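Local coordinates for putative NAD dependent dehydrogenase (Micromonospora echinospora, PDB 6NOR), which binds NAD and is probably an NAD-dependent oxidoreductase of the GFO/IDH/MocA family acting in gentamicin biosynthesis, at residues L51-D56 against G70-T75; E79-D84 against A108-L113; V218-R223 against Y348-D353. All blocks are in the same frame, centred on the assembly; numbering follows the deposited sequence.

Contact 1: residues L51-D56 against G70-T75. With NAD (nicotinamide-adenine-dinucleotide), chain G.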
loop_
_atom_site.group_PDB
_atom_site.type_symbol
_atom_site.label_atom_id
_atom_site.label_comp_id
_atom_site.label_asym_id
_atom_site.label_seq_id
_atom_site.Cartn_x
_atom_site.Cartn_y
_atom_site.Cartn_z
ATOM N N LEU A 51 -21.080 -8.132 -36.025
ATOM C CA LEU A 51 -22.195 -7.518 -35.296
ATOM C C LEU A 51 -23.240 -7.045 -36.276
ATOM O O LEU A 51 -23.070 -6.029 -36.933
ATOM C CB LEU A 51 -21.731 -6.341 -34.420
ATOM C CG LEU A 51 -22.881 -5.635 -33.676
ATOM C CD1 LEU A 51 -23.621 -6.581 -32.743
ATOM C CD2 LEU A 51 -22.437 -4.398 -32.920
ATOM N N ARG A 52 -24.333 -7.786 -36.371
ATOM C CA ARG A 52 -25.354 -7.496 -37.375
ATOM C C ARG A 52 -26.495 -6.635 -36.848
ATOM O O ARG A 52 -26.993 -5.752 -37.549
ATOM C CB ARG A 52 -25.891 -8.803 -37.937
ATOM C CG ARG A 52 -24.787 -9.645 -38.533
ATOM C CD ARG A 52 -25.334 -10.878 -39.217
ATOM N NE ARG A 52 -26.300 -10.563 -40.265
ATOM C CZ ARG A 52 -25.976 -10.298 -41.527
ATOM N NH1 ARG A 52 -24.705 -10.309 -41.899
ATOM N NH2 ARG A 52 -26.925 -10.016 -42.415
ATOM N N TRP A 53 -26.888 -6.868 -35.600
ATOM C CA TRP A 53 -28.044 -6.180 -35.045
ATOM C C TRP A 53 -27.802 -5.670 -33.632
ATOM O O TRP A 53 -27.167 -6.340 -32.828
ATOM C CB TRP A 53 -29.257 -7.109 -35.039
ATOM C CG TRP A 53 -29.778 -7.513 -36.385
ATOM C CD1 TRP A 53 -29.409 -8.600 -37.100
ATOM C CD2 TRP A 53 -30.784 -6.843 -37.160
ATOM N NE1 TRP A 53 -30.111 -8.655 -38.277
ATOM C CE2 TRP A 53 -30.960 -7.582 -38.340
ATOM C CE3 TRP A 53 -31.541 -5.682 -36.973
ATOM C CZ2 TRP A 53 -31.874 -7.214 -39.333
ATOM C CZ3 TRP A 53 -32.459 -5.314 -37.958
ATOM C CH2 TRP A 53 -32.615 -6.081 -39.121
ATOM N N VAL A 54 -28.303 -4.469 -33.375
ATOM C CA VAL A 54 -28.583 -3.962 -32.052
ATOM C C VAL A 54 -30.102 -3.930 -31.900
ATOM O O VAL A 54 -30.794 -3.324 -32.714
ATOM C CB VAL A 54 -28.003 -2.552 -31.836
ATOM C CG1 VAL A 54 -28.361 -2.033 -30.466
ATOM C CG2 VAL A 54 -26.513 -2.569 -31.983
ATOM N N VAL A 55 -30.617 -4.631 -30.893
ATOM C CA VAL A 55 -32.038 -4.610 -30.552
ATOM C C VAL A 55 -32.220 -3.800 -29.288
ATOM O O VAL A 55 -31.528 -4.049 -28.303
ATOM C CB VAL A 55 -32.601 -6.025 -30.328
ATOM C CG1 VAL A 55 -34.129 -5.968 -30.068
ATOM C CG2 VAL A 55 -32.300 -6.927 -31.521
ATOM N N ASP A 56 -33.120 -2.822 -29.311
ATOM C CA ASP A 56 -33.392 -2.001 -28.126
ATOM C C ASP A 56 -34.789 -1.427 -28.221
ATOM O O ASP A 56 -35.232 -1.067 -29.301
ATOM C CB ASP A 56 -32.374 -0.867 -27.965
ATOM C CG ASP A 56 -32.232 -0.391 -26.496
ATOM O OD1 ASP A 56 -33.168 0.235 -25.957
ATOM O OD2 ASP A 56 -31.170 -0.630 -25.877
ATOM N N GLY A 70 -21.643 0.022 -37.175
ATOM C CA GLY A 70 -22.136 -0.312 -38.493
ATOM C C GLY A 70 -23.112 -1.470 -38.499
ATOM O O GLY A 70 -23.189 -2.211 -39.472
ATOM N N ALA A 71 -23.861 -1.625 -37.415
ATOM C CA ALA A 71 -24.882 -2.657 -37.343
ATOM C C ALA A 71 -26.209 -2.119 -37.828
ATOM O O ALA A 71 -26.346 -0.926 -38.046
ATOM C CB ALA A 71 -25.006 -3.178 -35.919
ATOM N N ARG A 72 -27.188 -2.999 -38.002
ATOM C CA ARG A 72 -28.581 -2.560 -38.170
ATOM C C ARG A 72 -29.268 -2.397 -36.814
ATOM O O ARG A 72 -28.890 -3.029 -35.834
ATOM C CB ARG A 72 -29.355 -3.548 -39.040
ATOM C CG ARG A 72 -28.818 -3.564 -40.475
ATOM C CD ARG A 72 -29.500 -4.587 -41.341
ATOM N NE ARG A 72 -30.874 -4.211 -41.634
ATOM C CZ ARG A 72 -31.713 -4.992 -42.302
ATOM N NH1 ARG A 72 -32.953 -4.597 -42.540
ATOM N NH2 ARG A 72 -31.292 -6.167 -42.737
ATOM N N VAL A 73 -30.281 -1.548 -36.759
ATOM C CA VAL A 73 -30.976 -1.322 -35.510
ATOM C C VAL A 73 -32.438 -1.717 -35.643
ATOM O O VAL A 73 -33.042 -1.515 -36.687
ATOM C CB VAL A 73 -30.852 0.143 -35.068
ATOM C CG1 VAL A 73 -31.172 1.074 -36.213
ATOM C CG2 VAL A 73 -31.732 0.426 -33.868
ATOM N N THR A 74 -32.990 -2.312 -34.588
ATOM C CA THR A 74 -34.404 -2.658 -34.556
ATOM C C THR A 74 -34.954 -2.581 -33.133
ATOM O O THR A 74 -34.201 -2.553 -32.170
ATOM C CB THR A 74 -34.664 -4.065 -35.106
ATOM O OG1 THR A 74 -36.060 -4.364 -34.996
ATOM C CG2 THR A 74 -33.896 -5.095 -34.311
ATOM N N THR A 75 -36.274 -2.549 -33.021
ATOM C CA THR A 75 -36.933 -2.521 -31.732
ATOM C C THR A 75 -37.618 -3.849 -31.502
ATOM O O THR A 75 -38.192 -4.088 -30.454
ATOM C CB THR A 75 -37.954 -1.377 -31.635
ATOM O OG1 THR A 75 -38.884 -1.485 -32.711
ATOM C CG2 THR A 75 -37.262 -0.040 -31.739
HETATM P PA NAD G . -28.894 -0.065 -18.960
HETATM O O1A NAD G . -30.120 0.584 -18.272
HETATM O O2A NAD G . -27.748 0.859 -19.130
HETATM O O5B NAD G . -29.320 -0.591 -20.375
HETATM C C5B NAD G . -30.487 -1.387 -20.483
HETATM C C4B NAD G . -30.890 -1.339 -21.981
HETATM O O4B NAD G . -31.773 -2.254 -22.258
HETATM C C3B NAD G . -31.561 -0.014 -22.265
HETATM O O3B NAD G . -31.010 0.506 -23.399
HETATM C C2B NAD G . -33.053 -0.383 -22.490
HETATM O O2B NAD G . -33.636 0.578 -23.443
HETATM C C1B NAD G . -32.960 -1.530 -23.031
HETATM N N9A NAD G . -34.130 -2.365 -22.833
HETATM C C8A NAD G . -34.988 -2.429 -21.795
HETATM N N7A NAD G . -35.890 -3.405 -22.065
HETATM C C5A NAD G . -35.592 -3.932 -23.254
HETATM C C6A NAD G . -36.176 -4.917 -23.993
HETATM N N6A NAD G . -37.286 -5.661 -23.663
HETATM N N1A NAD G . -35.662 -5.267 -25.163
HETATM C C2A NAD G . -34.566 -4.630 -25.646
HETATM N N3A NAD G . -33.993 -3.643 -24.915
HETATM C C4A NAD G . -34.497 -3.299 -23.725
HETATM O O3 NAD G . -28.491 -1.291 -18.099
HETATM P PN NAD G . -27.098 -2.065 -18.085
HETATM O O1N NAD G . -26.447 -2.188 -19.424
HETATM O O2N NAD G . -26.164 -1.409 -17.083
HETATM O O5D NAD G . -27.437 -3.517 -17.577
HETATM C C5D NAD G . -27.991 -4.482 -18.451
HETATM C C4D NAD G . -27.647 -5.892 -17.929
HETATM O O4D NAD G . -26.365 -6.077 -17.801
HETATM C C3D NAD G . -28.232 -6.096 -16.499
HETATM O O3D NAD G . -28.702 -7.317 -16.407
HETATM C C2D NAD G . -27.026 -5.847 -15.568
HETATM O O2D NAD G . -27.231 -6.577 -14.285
HETATM C C1D NAD G . -26.017 -6.317 -16.246
HETATM N N1N NAD G . -24.784 -5.663 -15.923
HETATM C C2N NAD G . -23.632 -6.435 -15.824
HETATM C C3N NAD G . -22.401 -5.854 -15.512
HETATM C C7N NAD G . -21.180 -6.782 -15.399
HETATM O O7N NAD G . -20.141 -6.356 -15.054
HETATM N N7N NAD G . -21.329 -8.167 -15.687
HETATM C C4N NAD G . -22.288 -4.502 -15.281
HETATM C C5N NAD G . -23.438 -3.719 -15.389
HETATM C C6N NAD G . -24.690 -4.309 -15.709
HETATM O O HOH W 1 -28.816 -7.966 -41.895
#
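An arginine lies folded over a tryptophan at the margin of the parallel sheet: Trp53 and Arg72 point the same way, and the guanidinium of Arg72 has Trp53 CH2 over its centre, with CZ of Arg72 3.5 Å from that atom. The two planes are 34° apart, so the guanidinium is tilted over the indole. Nearer the backbone, Arg72 CB makes a CH-pi contact, 3.8 Å from the centroid of the six-membered ring of Trp53 and 18° off its normal. The bend of the Arg72 chain at chi3 turns its head back over the indole. Thr74 CG2 approaches Trp53 CE3 obliquely and packs against CG2 of Val55, while Asp83 accepts the bond from Trp53 NE1.

Beneath these side chains the strands run parallel, their axes 26° apart. Arg72 N donates to Arg52 O and Val54 N to Arg72 O; Thr74 N then bonds Val54 O, and Asp56 N bonds Thr74 O at 3.1 Å. Ala71 CB packs against Leu51, 3.9 Å from its CG. A water accepts from Arg72 NH2 and, weakly, from Arg52 NH2, whose side chain also makes a salt bridge to Asp83.

Strand 49-55, helix 59-69 and strand 72-74 form a right-handed beta-alpha-beta unit of the Rossmann fold. Just past the end of strand 49-55, Asp56 grips the adenosine ribose of NAD: O2B donates to OD1 at 2.6 Å and O3B to OD2 at 2.7 Å. Gly32 N and Asp58 N also bond this carboxylate, fixing its rotation. An acidic residue holding both ribose hydroxyls is consistent with a preference for NAD over NADP, whose 2'-phosphate would bring negative charge against Asp56.

Contact 2: residues E79-D84 against A108-L113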
loop_
_atom_site.group_PDB
_atom_site.type_symbol
_atom_site.label_atom_id
_atom_site.label_comp_id
_atom_site.label_asym_id
_atom_site.label_seq_id
_atom_site.Cartn_x
_atom_site.Cartn_y
_atom_site.Cartn_z
ATOM N N GLU A 79 -37.149 -9.357 -35.644
ATOM C CA GLU A 79 -36.527 -8.942 -36.885
ATOM C C GLU A 79 -35.095 -9.493 -36.952
ATOM O O GLU A 79 -34.678 -10.039 -37.970
ATOM C CB GLU A 79 -36.542 -7.420 -37.018
ATOM C CG GLU A 79 -36.063 -6.941 -38.370
ATOM C CD GLU A 79 -36.286 -5.460 -38.599
ATOM O OE1 GLU A 79 -36.041 -4.993 -39.727
ATOM O OE2 GLU A 79 -36.699 -4.759 -37.659
ATOM N N ALA A 80 -34.365 -9.387 -35.845
ATOM C CA ALA A 80 -32.995 -9.879 -35.778
ATOM C C ALA A 80 -32.945 -11.392 -35.867
ATOM O O ALA A 80 -31.998 -11.951 -36.410
ATOM C CB ALA A 80 -32.314 -9.410 -34.484
ATOM N N LEU A 81 -33.951 -12.054 -35.308
ATOM C CA LEU A 81 -33.993 -13.505 -35.308
ATOM C C LEU A 81 -34.457 -14.032 -36.674
ATOM O O LEU A 81 -34.370 -15.225 -36.947
ATOM C CB LEU A 81 -34.917 -14.017 -34.210
ATOM C CG LEU A 81 -34.418 -13.836 -32.769
ATOM C CD1 LEU A 81 -35.513 -14.179 -31.756
ATOM C CD2 LEU A 81 -33.170 -14.671 -32.505
ATOM N N ALA A 82 -34.956 -13.140 -37.521
ATOM C CA ALA A 82 -35.361 -13.529 -38.865
ATOM C C ALA A 82 -34.145 -13.518 -39.781
ATOM O O ALA A 82 -34.197 -13.984 -40.913
ATOM C CB ALA A 82 -36.432 -12.611 -39.390
ATOM N N ASP A 83 -33.052 -12.974 -39.266
ATOM C CA ASP A 83 -31.784 -12.949 -39.968
ATOM C C ASP A 83 -31.064 -14.258 -39.713
ATOM O O ASP A 83 -30.571 -14.495 -38.621
ATOM C CB ASP A 83 -30.955 -11.760 -39.496
ATOM C CG ASP A 83 -29.634 -11.607 -40.239
ATOM O OD1 ASP A 83 -29.135 -12.588 -40.825
ATOM O OD2 ASP A 83 -29.071 -10.491 -40.192
ATOM N N ASP A 84 -30.977 -15.096 -40.733
ATOM C CA ASP A 84 -30.339 -16.398 -40.602
ATOM C C ASP A 84 -28.841 -16.356 -40.271
ATOM O O ASP A 84 -28.282 -17.357 -39.836
ATOM C CB ASP A 84 -30.543 -17.201 -41.890
ATOM C CG ASP A 84 -31.973 -17.689 -42.052
ATOM O OD1 ASP A 84 -32.734 -17.608 -41.066
ATOM O OD2 ASP A 84 -32.339 -18.156 -43.156
ATOM N N ALA A 108 -35.505 -20.208 -30.934
ATOM C CA ALA A 108 -35.212 -19.912 -32.335
ATOM C C ALA A 108 -33.900 -20.550 -32.755
ATOM O O ALA A 108 -33.416 -20.326 -33.860
ATOM C CB ALA A 108 -35.161 -18.405 -32.565
ATOM N N GLY A 109 -33.314 -21.326 -31.851
ATOM C CA GLY A 109 -32.123 -22.100 -32.145
ATOM C C GLY A 109 -30.828 -21.323 -32.161
ATOM O O GLY A 109 -29.890 -21.689 -32.849
ATOM N N ARG A 110 -30.769 -20.246 -31.396
ATOM C CA ARG A 110 -29.554 -19.435 -31.323
ATOM C C ARG A 110 -28.786 -19.602 -30.022
ATOM O O ARG A 110 -29.367 -19.799 -28.958
ATOM C CB ARG A 110 -29.900 -17.966 -31.501
ATOM C CG ARG A 110 -29.681 -17.463 -32.876
ATOM C CD ARG A 110 -30.688 -18.044 -33.842
ATOM N NE ARG A 110 -30.822 -17.153 -34.982
ATOM C CZ ARG A 110 -31.869 -17.115 -35.781
ATOM N NH1 ARG A 110 -32.882 -17.930 -35.569
ATOM N NH2 ARG A 110 -31.902 -16.255 -36.783
ATOM N N ASN A 111 -27.468 -19.502 -30.118
ATOM C CA ASN A 111 -26.626 -19.451 -28.932
ATOM C C ASN A 111 -26.839 -18.131 -28.222
ATOM O O ASN A 111 -27.163 -17.135 -28.861
ATOM C CB ASN A 111 -25.166 -19.616 -29.306
ATOM C CG ASN A 111 -24.917 -20.864 -30.096
ATOM O OD1 ASN A 111 -24.662 -21.930 -29.535
ATOM N ND2 ASN A 111 -24.992 -20.745 -31.413
ATOM N N VAL A 112 -26.672 -18.117 -26.906
ATOM C CA VAL A 112 -26.988 -16.920 -26.160
ATOM C C VAL A 112 -26.065 -16.716 -24.946
ATOM O O VAL A 112 -25.750 -17.640 -24.214
ATOM C CB VAL A 112 -28.488 -16.933 -25.723
ATOM C CG1 VAL A 112 -28.743 -17.968 -24.670
ATOM C CG2 VAL A 112 -28.938 -15.552 -25.255
ATOM N N LEU A 113 -25.602 -15.481 -24.796
ATOM C CA LEU A 113 -24.895 -15.023 -23.616
ATOM C C LEU A 113 -25.817 -14.072 -22.886
ATOM O O LEU A 113 -26.171 -13.042 -23.432
ATOM C CB LEU A 113 -23.584 -14.325 -23.992
ATOM C CG LEU A 113 -22.857 -13.474 -22.944
ATOM C CD1 LEU A 113 -22.589 -14.270 -21.691
ATOM C CD2 LEU A 113 -21.545 -12.920 -23.480
#
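Arg110 and Leu81 bury more surface than any other residues here, and the contact is essentially one arginine reaching across to the C-terminal end of a short helix and the turn after it. The Arg110 chain bends at chi2 (70°), carrying its guanidinium to the carbonyls of Leu81 and Asp83. NH2 donates to Asp83 O at 2.9 Å, with an N-H...O angle of 131°. This oxygen is in the guanidinium plane, but NH2 stands above the carbonyl plane of Asp83 and does not use a lone pair. The same nitrogen makes a shorter yet weak bond to Leu81 O, 2.7 Å long but bent to 123°. Thus one terminal nitrogen serves two backbone carbonyls.

The other two nitrogens have partners of their own. NH1 donates to Ala108 O in its own segment at 3.0 Å, again close to the guanidinium plane, and NE to Val86 O of strand 86-91. These bonds, on three nitrogens, fix the rotation of the group. Leu81 lies over one guanidinium face, its CD2 4.2 Å above the plane and displaced toward the rim; CD2 also meets CB of Ala108, the third residue by buried surface. The Asp84 carboxylate may add a favourable charge, although OD1 lies well out of the guanidinium plane and receives no N-H.

Ala108 follows helix 98-107, and Gly109, with positive phi and two bonds back into the last turn, completes a Schellman motif. Helix end, turn and strand 111-114 form a helix-to-strand connection of the Rossmann fold, here pinned at the surface to the turn that precedes strand 86-91.

Contact 3: residues V218-R223 against Y348-D353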
loop_
_atom_site.group_PDB
_atom_site.type_symbol
_atom_site.label_atom_id
_atom_site.label_comp_id
_atom_site.label_asym_id
_atom_site.label_seq_id
_atom_site.Cartn_x
_atom_site.Cartn_y
_atom_site.Cartn_z
ATOM N N VAL A 218 -26.655 -20.748 4.499
ATOM C CA VAL A 218 -26.498 -19.338 4.218
ATOM C C VAL A 218 -27.147 -18.527 5.330
ATOM O O VAL A 218 -28.192 -18.906 5.853
ATOM C CB VAL A 218 -27.129 -18.957 2.853
ATOM C CG1 VAL A 218 -27.066 -17.484 2.622
ATOM C CG2 VAL A 218 -26.413 -19.660 1.711
ATOM N N THR A 219 -26.505 -17.428 5.712
ATOM C CA THR A 219 -27.094 -16.442 6.607
ATOM C C THR A 219 -26.894 -15.071 5.977
ATOM O O THR A 219 -25.873 -14.820 5.371
ATOM C CB THR A 219 -26.452 -16.487 8.006
ATOM O OG1 THR A 219 -26.223 -17.850 8.393
ATOM C CG2 THR A 219 -27.337 -15.817 9.025
ATOM N N ALA A 220 -27.857 -14.177 6.104
ATOM C CA ALA A 220 -27.739 -12.891 5.437
ATOM C C ALA A 220 -28.441 -11.771 6.174
ATOM O O ALA A 220 -29.399 -11.987 6.883
ATOM C CB ALA A 220 -28.278 -12.971 4.002
ATOM N N CYS A 221 -27.944 -10.565 5.968
ATOM C CA CYS A 221 -28.536 -9.375 6.504
ATOM C C CYS A 221 -28.593 -8.342 5.378
ATOM O O CYS A 221 -27.648 -8.232 4.611
ATOM C CB CYS A 221 -27.698 -8.871 7.700
ATOM S SG CYS A 221 -28.613 -7.966 8.929
ATOM N N THR A 222 -29.701 -7.611 5.249
ATOM C CA THR A 222 -29.801 -6.521 4.273
ATOM C C THR A 222 -30.402 -5.253 4.859
ATOM O O THR A 222 -31.167 -5.303 5.805
ATOM C CB THR A 222 -30.663 -6.917 3.049
ATOM O OG1 THR A 222 -31.999 -7.189 3.478
ATOM C CG2 THR A 222 -30.114 -8.142 2.351
ATOM N N ARG A 223 -30.060 -4.110 4.280
ATOM C CA ARG A 223 -30.733 -2.852 4.615
ATOM C C ARG A 223 -31.016 -2.044 3.371
ATOM O O ARG A 223 -30.274 -2.088 2.413
ATOM C CB ARG A 223 -29.903 -1.977 5.556
ATOM C CG ARG A 223 -29.574 -2.585 6.889
ATOM C CD ARG A 223 -30.732 -2.579 7.873
ATOM N NE ARG A 223 -30.403 -3.378 9.058
ATOM C CZ ARG A 223 -30.662 -4.680 9.171
ATOM N NH1 ARG A 223 -31.259 -5.329 8.180
ATOM N NH2 ARG A 223 -30.327 -5.339 10.270
ATOM N N TYR A 348 -31.750 -14.184 0.533
ATOM C CA TYR A 348 -32.912 -13.312 0.695
ATOM C C TYR A 348 -33.933 -13.884 1.695
ATOM O O TYR A 348 -34.565 -13.153 2.450
ATOM C CB TYR A 348 -33.598 -13.065 -0.658
ATOM C CG TYR A 348 -32.969 -11.957 -1.475
ATOM C CD1 TYR A 348 -32.931 -10.641 -1.001
ATOM C CD2 TYR A 348 -32.410 -12.216 -2.726
ATOM C CE1 TYR A 348 -32.362 -9.629 -1.758
ATOM C CE2 TYR A 348 -31.850 -11.210 -3.489
ATOM C CZ TYR A 348 -31.826 -9.926 -3.009
ATOM O OH TYR A 348 -31.256 -8.935 -3.768
ATOM N N ARG A 349 -34.093 -15.193 1.702
ATOM C CA ARG A 349 -34.959 -15.802 2.699
ATOM C C ARG A 349 -34.407 -15.621 4.105
ATOM O O ARG A 349 -35.139 -15.242 5.008
ATOM C CB ARG A 349 -35.165 -17.280 2.399
ATOM C CG ARG A 349 -36.204 -17.500 1.325
ATOM C CD ARG A 349 -36.217 -18.937 0.908
ATOM N NE ARG A 349 -36.300 -19.806 2.074
ATOM C CZ ARG A 349 -35.923 -21.076 2.068
ATOM N NH1 ARG A 349 -35.427 -21.604 0.949
ATOM N NH2 ARG A 349 -36.037 -21.808 3.171
ATOM N N SER A 350 -33.111 -15.883 4.272
ATOM C CA SER A 350 -32.436 -15.699 5.553
ATOM C C SER A 350 -32.548 -14.283 6.071
ATOM O O SER A 350 -32.752 -14.067 7.254
ATOM C CB SER A 350 -30.962 -16.083 5.429
ATOM O OG SER A 350 -30.253 -15.774 6.611
ATOM N N ALA A 351 -32.417 -13.306 5.189
ATOM C CA ALA A 351 -32.499 -11.922 5.628
ATOM C C ALA A 351 -33.928 -11.596 6.049
ATOM O O ALA A 351 -34.155 -10.806 6.951
ATOM C CB ALA A 351 -32.029 -10.963 4.518
ATOM N N ALA A 352 -34.896 -12.205 5.381
ATOM C CA ALA A 352 -36.283 -11.858 5.638
ATOM C C ALA A 352 -36.758 -12.342 7.011
ATOM O O ALA A 352 -37.499 -11.636 7.682
ATOM C CB ALA A 352 -37.182 -12.407 4.534
ATOM N N ASP A 353 -36.326 -13.520 7.449
ATOM C CA ASP A 353 -36.842 -14.031 8.717
ATOM C C ASP A 353 -35.814 -14.275 9.831
ATOM O O ASP A 353 -36.163 -14.817 10.880
ATOM C CB ASP A 353 -37.632 -15.313 8.469
ATOM C CG ASP A 353 -36.880 -16.305 7.640
ATOM O OD1 ASP A 353 -35.647 -16.383 7.777
ATOM O OD2 ASP A 353 -37.532 -17.012 6.849
HETATM O O HOH W 2 -31.828 -8.198 7.068
#
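Val218 opens the contact lightly, its O lying near Ser350 OG, while its side chain packs on Thr343 and Ala347 farther back along helix 334-353. At Thr219 the CA lies 3.2 Å from Ser350 OG and CG2 passes the same oxygen, although the CB of this threonine is directed away from the helix; Thr219 of a second subunit packs against it there.

Ala220 carries the one direct hydrogen bond between the segments. Its N donates to Ser350 OG at 2.9 Å, with an N-H...O angle of 137°. Ser350 holds OG anti to its backbone N (chi1 173°), which extends the oxygen to the strand, and the same hydroxyl also bonds Arg355 O. Farther on, Ala220 O receives a CA-H...O contact from Ala351, CA to O 3.3 Å. The two methyls, Ala220 CB and Ala351 CB, meet at 4.3 Å. Small residues allow this approach: the strand and helix axes come within 6.1 Å, crossing at -63°. The helix thereby covers one face of the mixed sheet in the C-terminal domain of the GFO/IDH/MocA fold, and the second subunit packs on the side chains directed away from it.

Cys221 belongs to that other side, touching Ile246 of the second subunit, but its CA is the one nearest to Ala351. Thr222 returns to the helix and straddles the Ala351 methyl, with OG1 3.9 Å and CG2 4.0 Å from CB. Its N donates to a water that bonds Ala351 O weakly. Arg223 NH1 donates to this water at 3.1 Å, and the oxygen lies in the guanidinium plane.

In the fold
Contacts 1 and 2 are neighbours in the Rossmann domain, with centres about 12 Å apart. They touch directly: Asp83 of contact 2 makes a salt bridge with Arg52, Glu79 probably bonds Thr74, and Ala80 packs against Trp53. Contact 1 joins two strands by regular backbone bonds and is partly buried, whereas contact 2 is a surface contact in which an arginine reaches backbone carbonyls. Contact 3, also partly buried, sits about 41 Å from contact 1 between centres, across the chain's centre, and pairs helix with sheet through small residues, a hydroxyl and a water. Contact 1 alone bonds NAD; contact 3 alone meets another subunit.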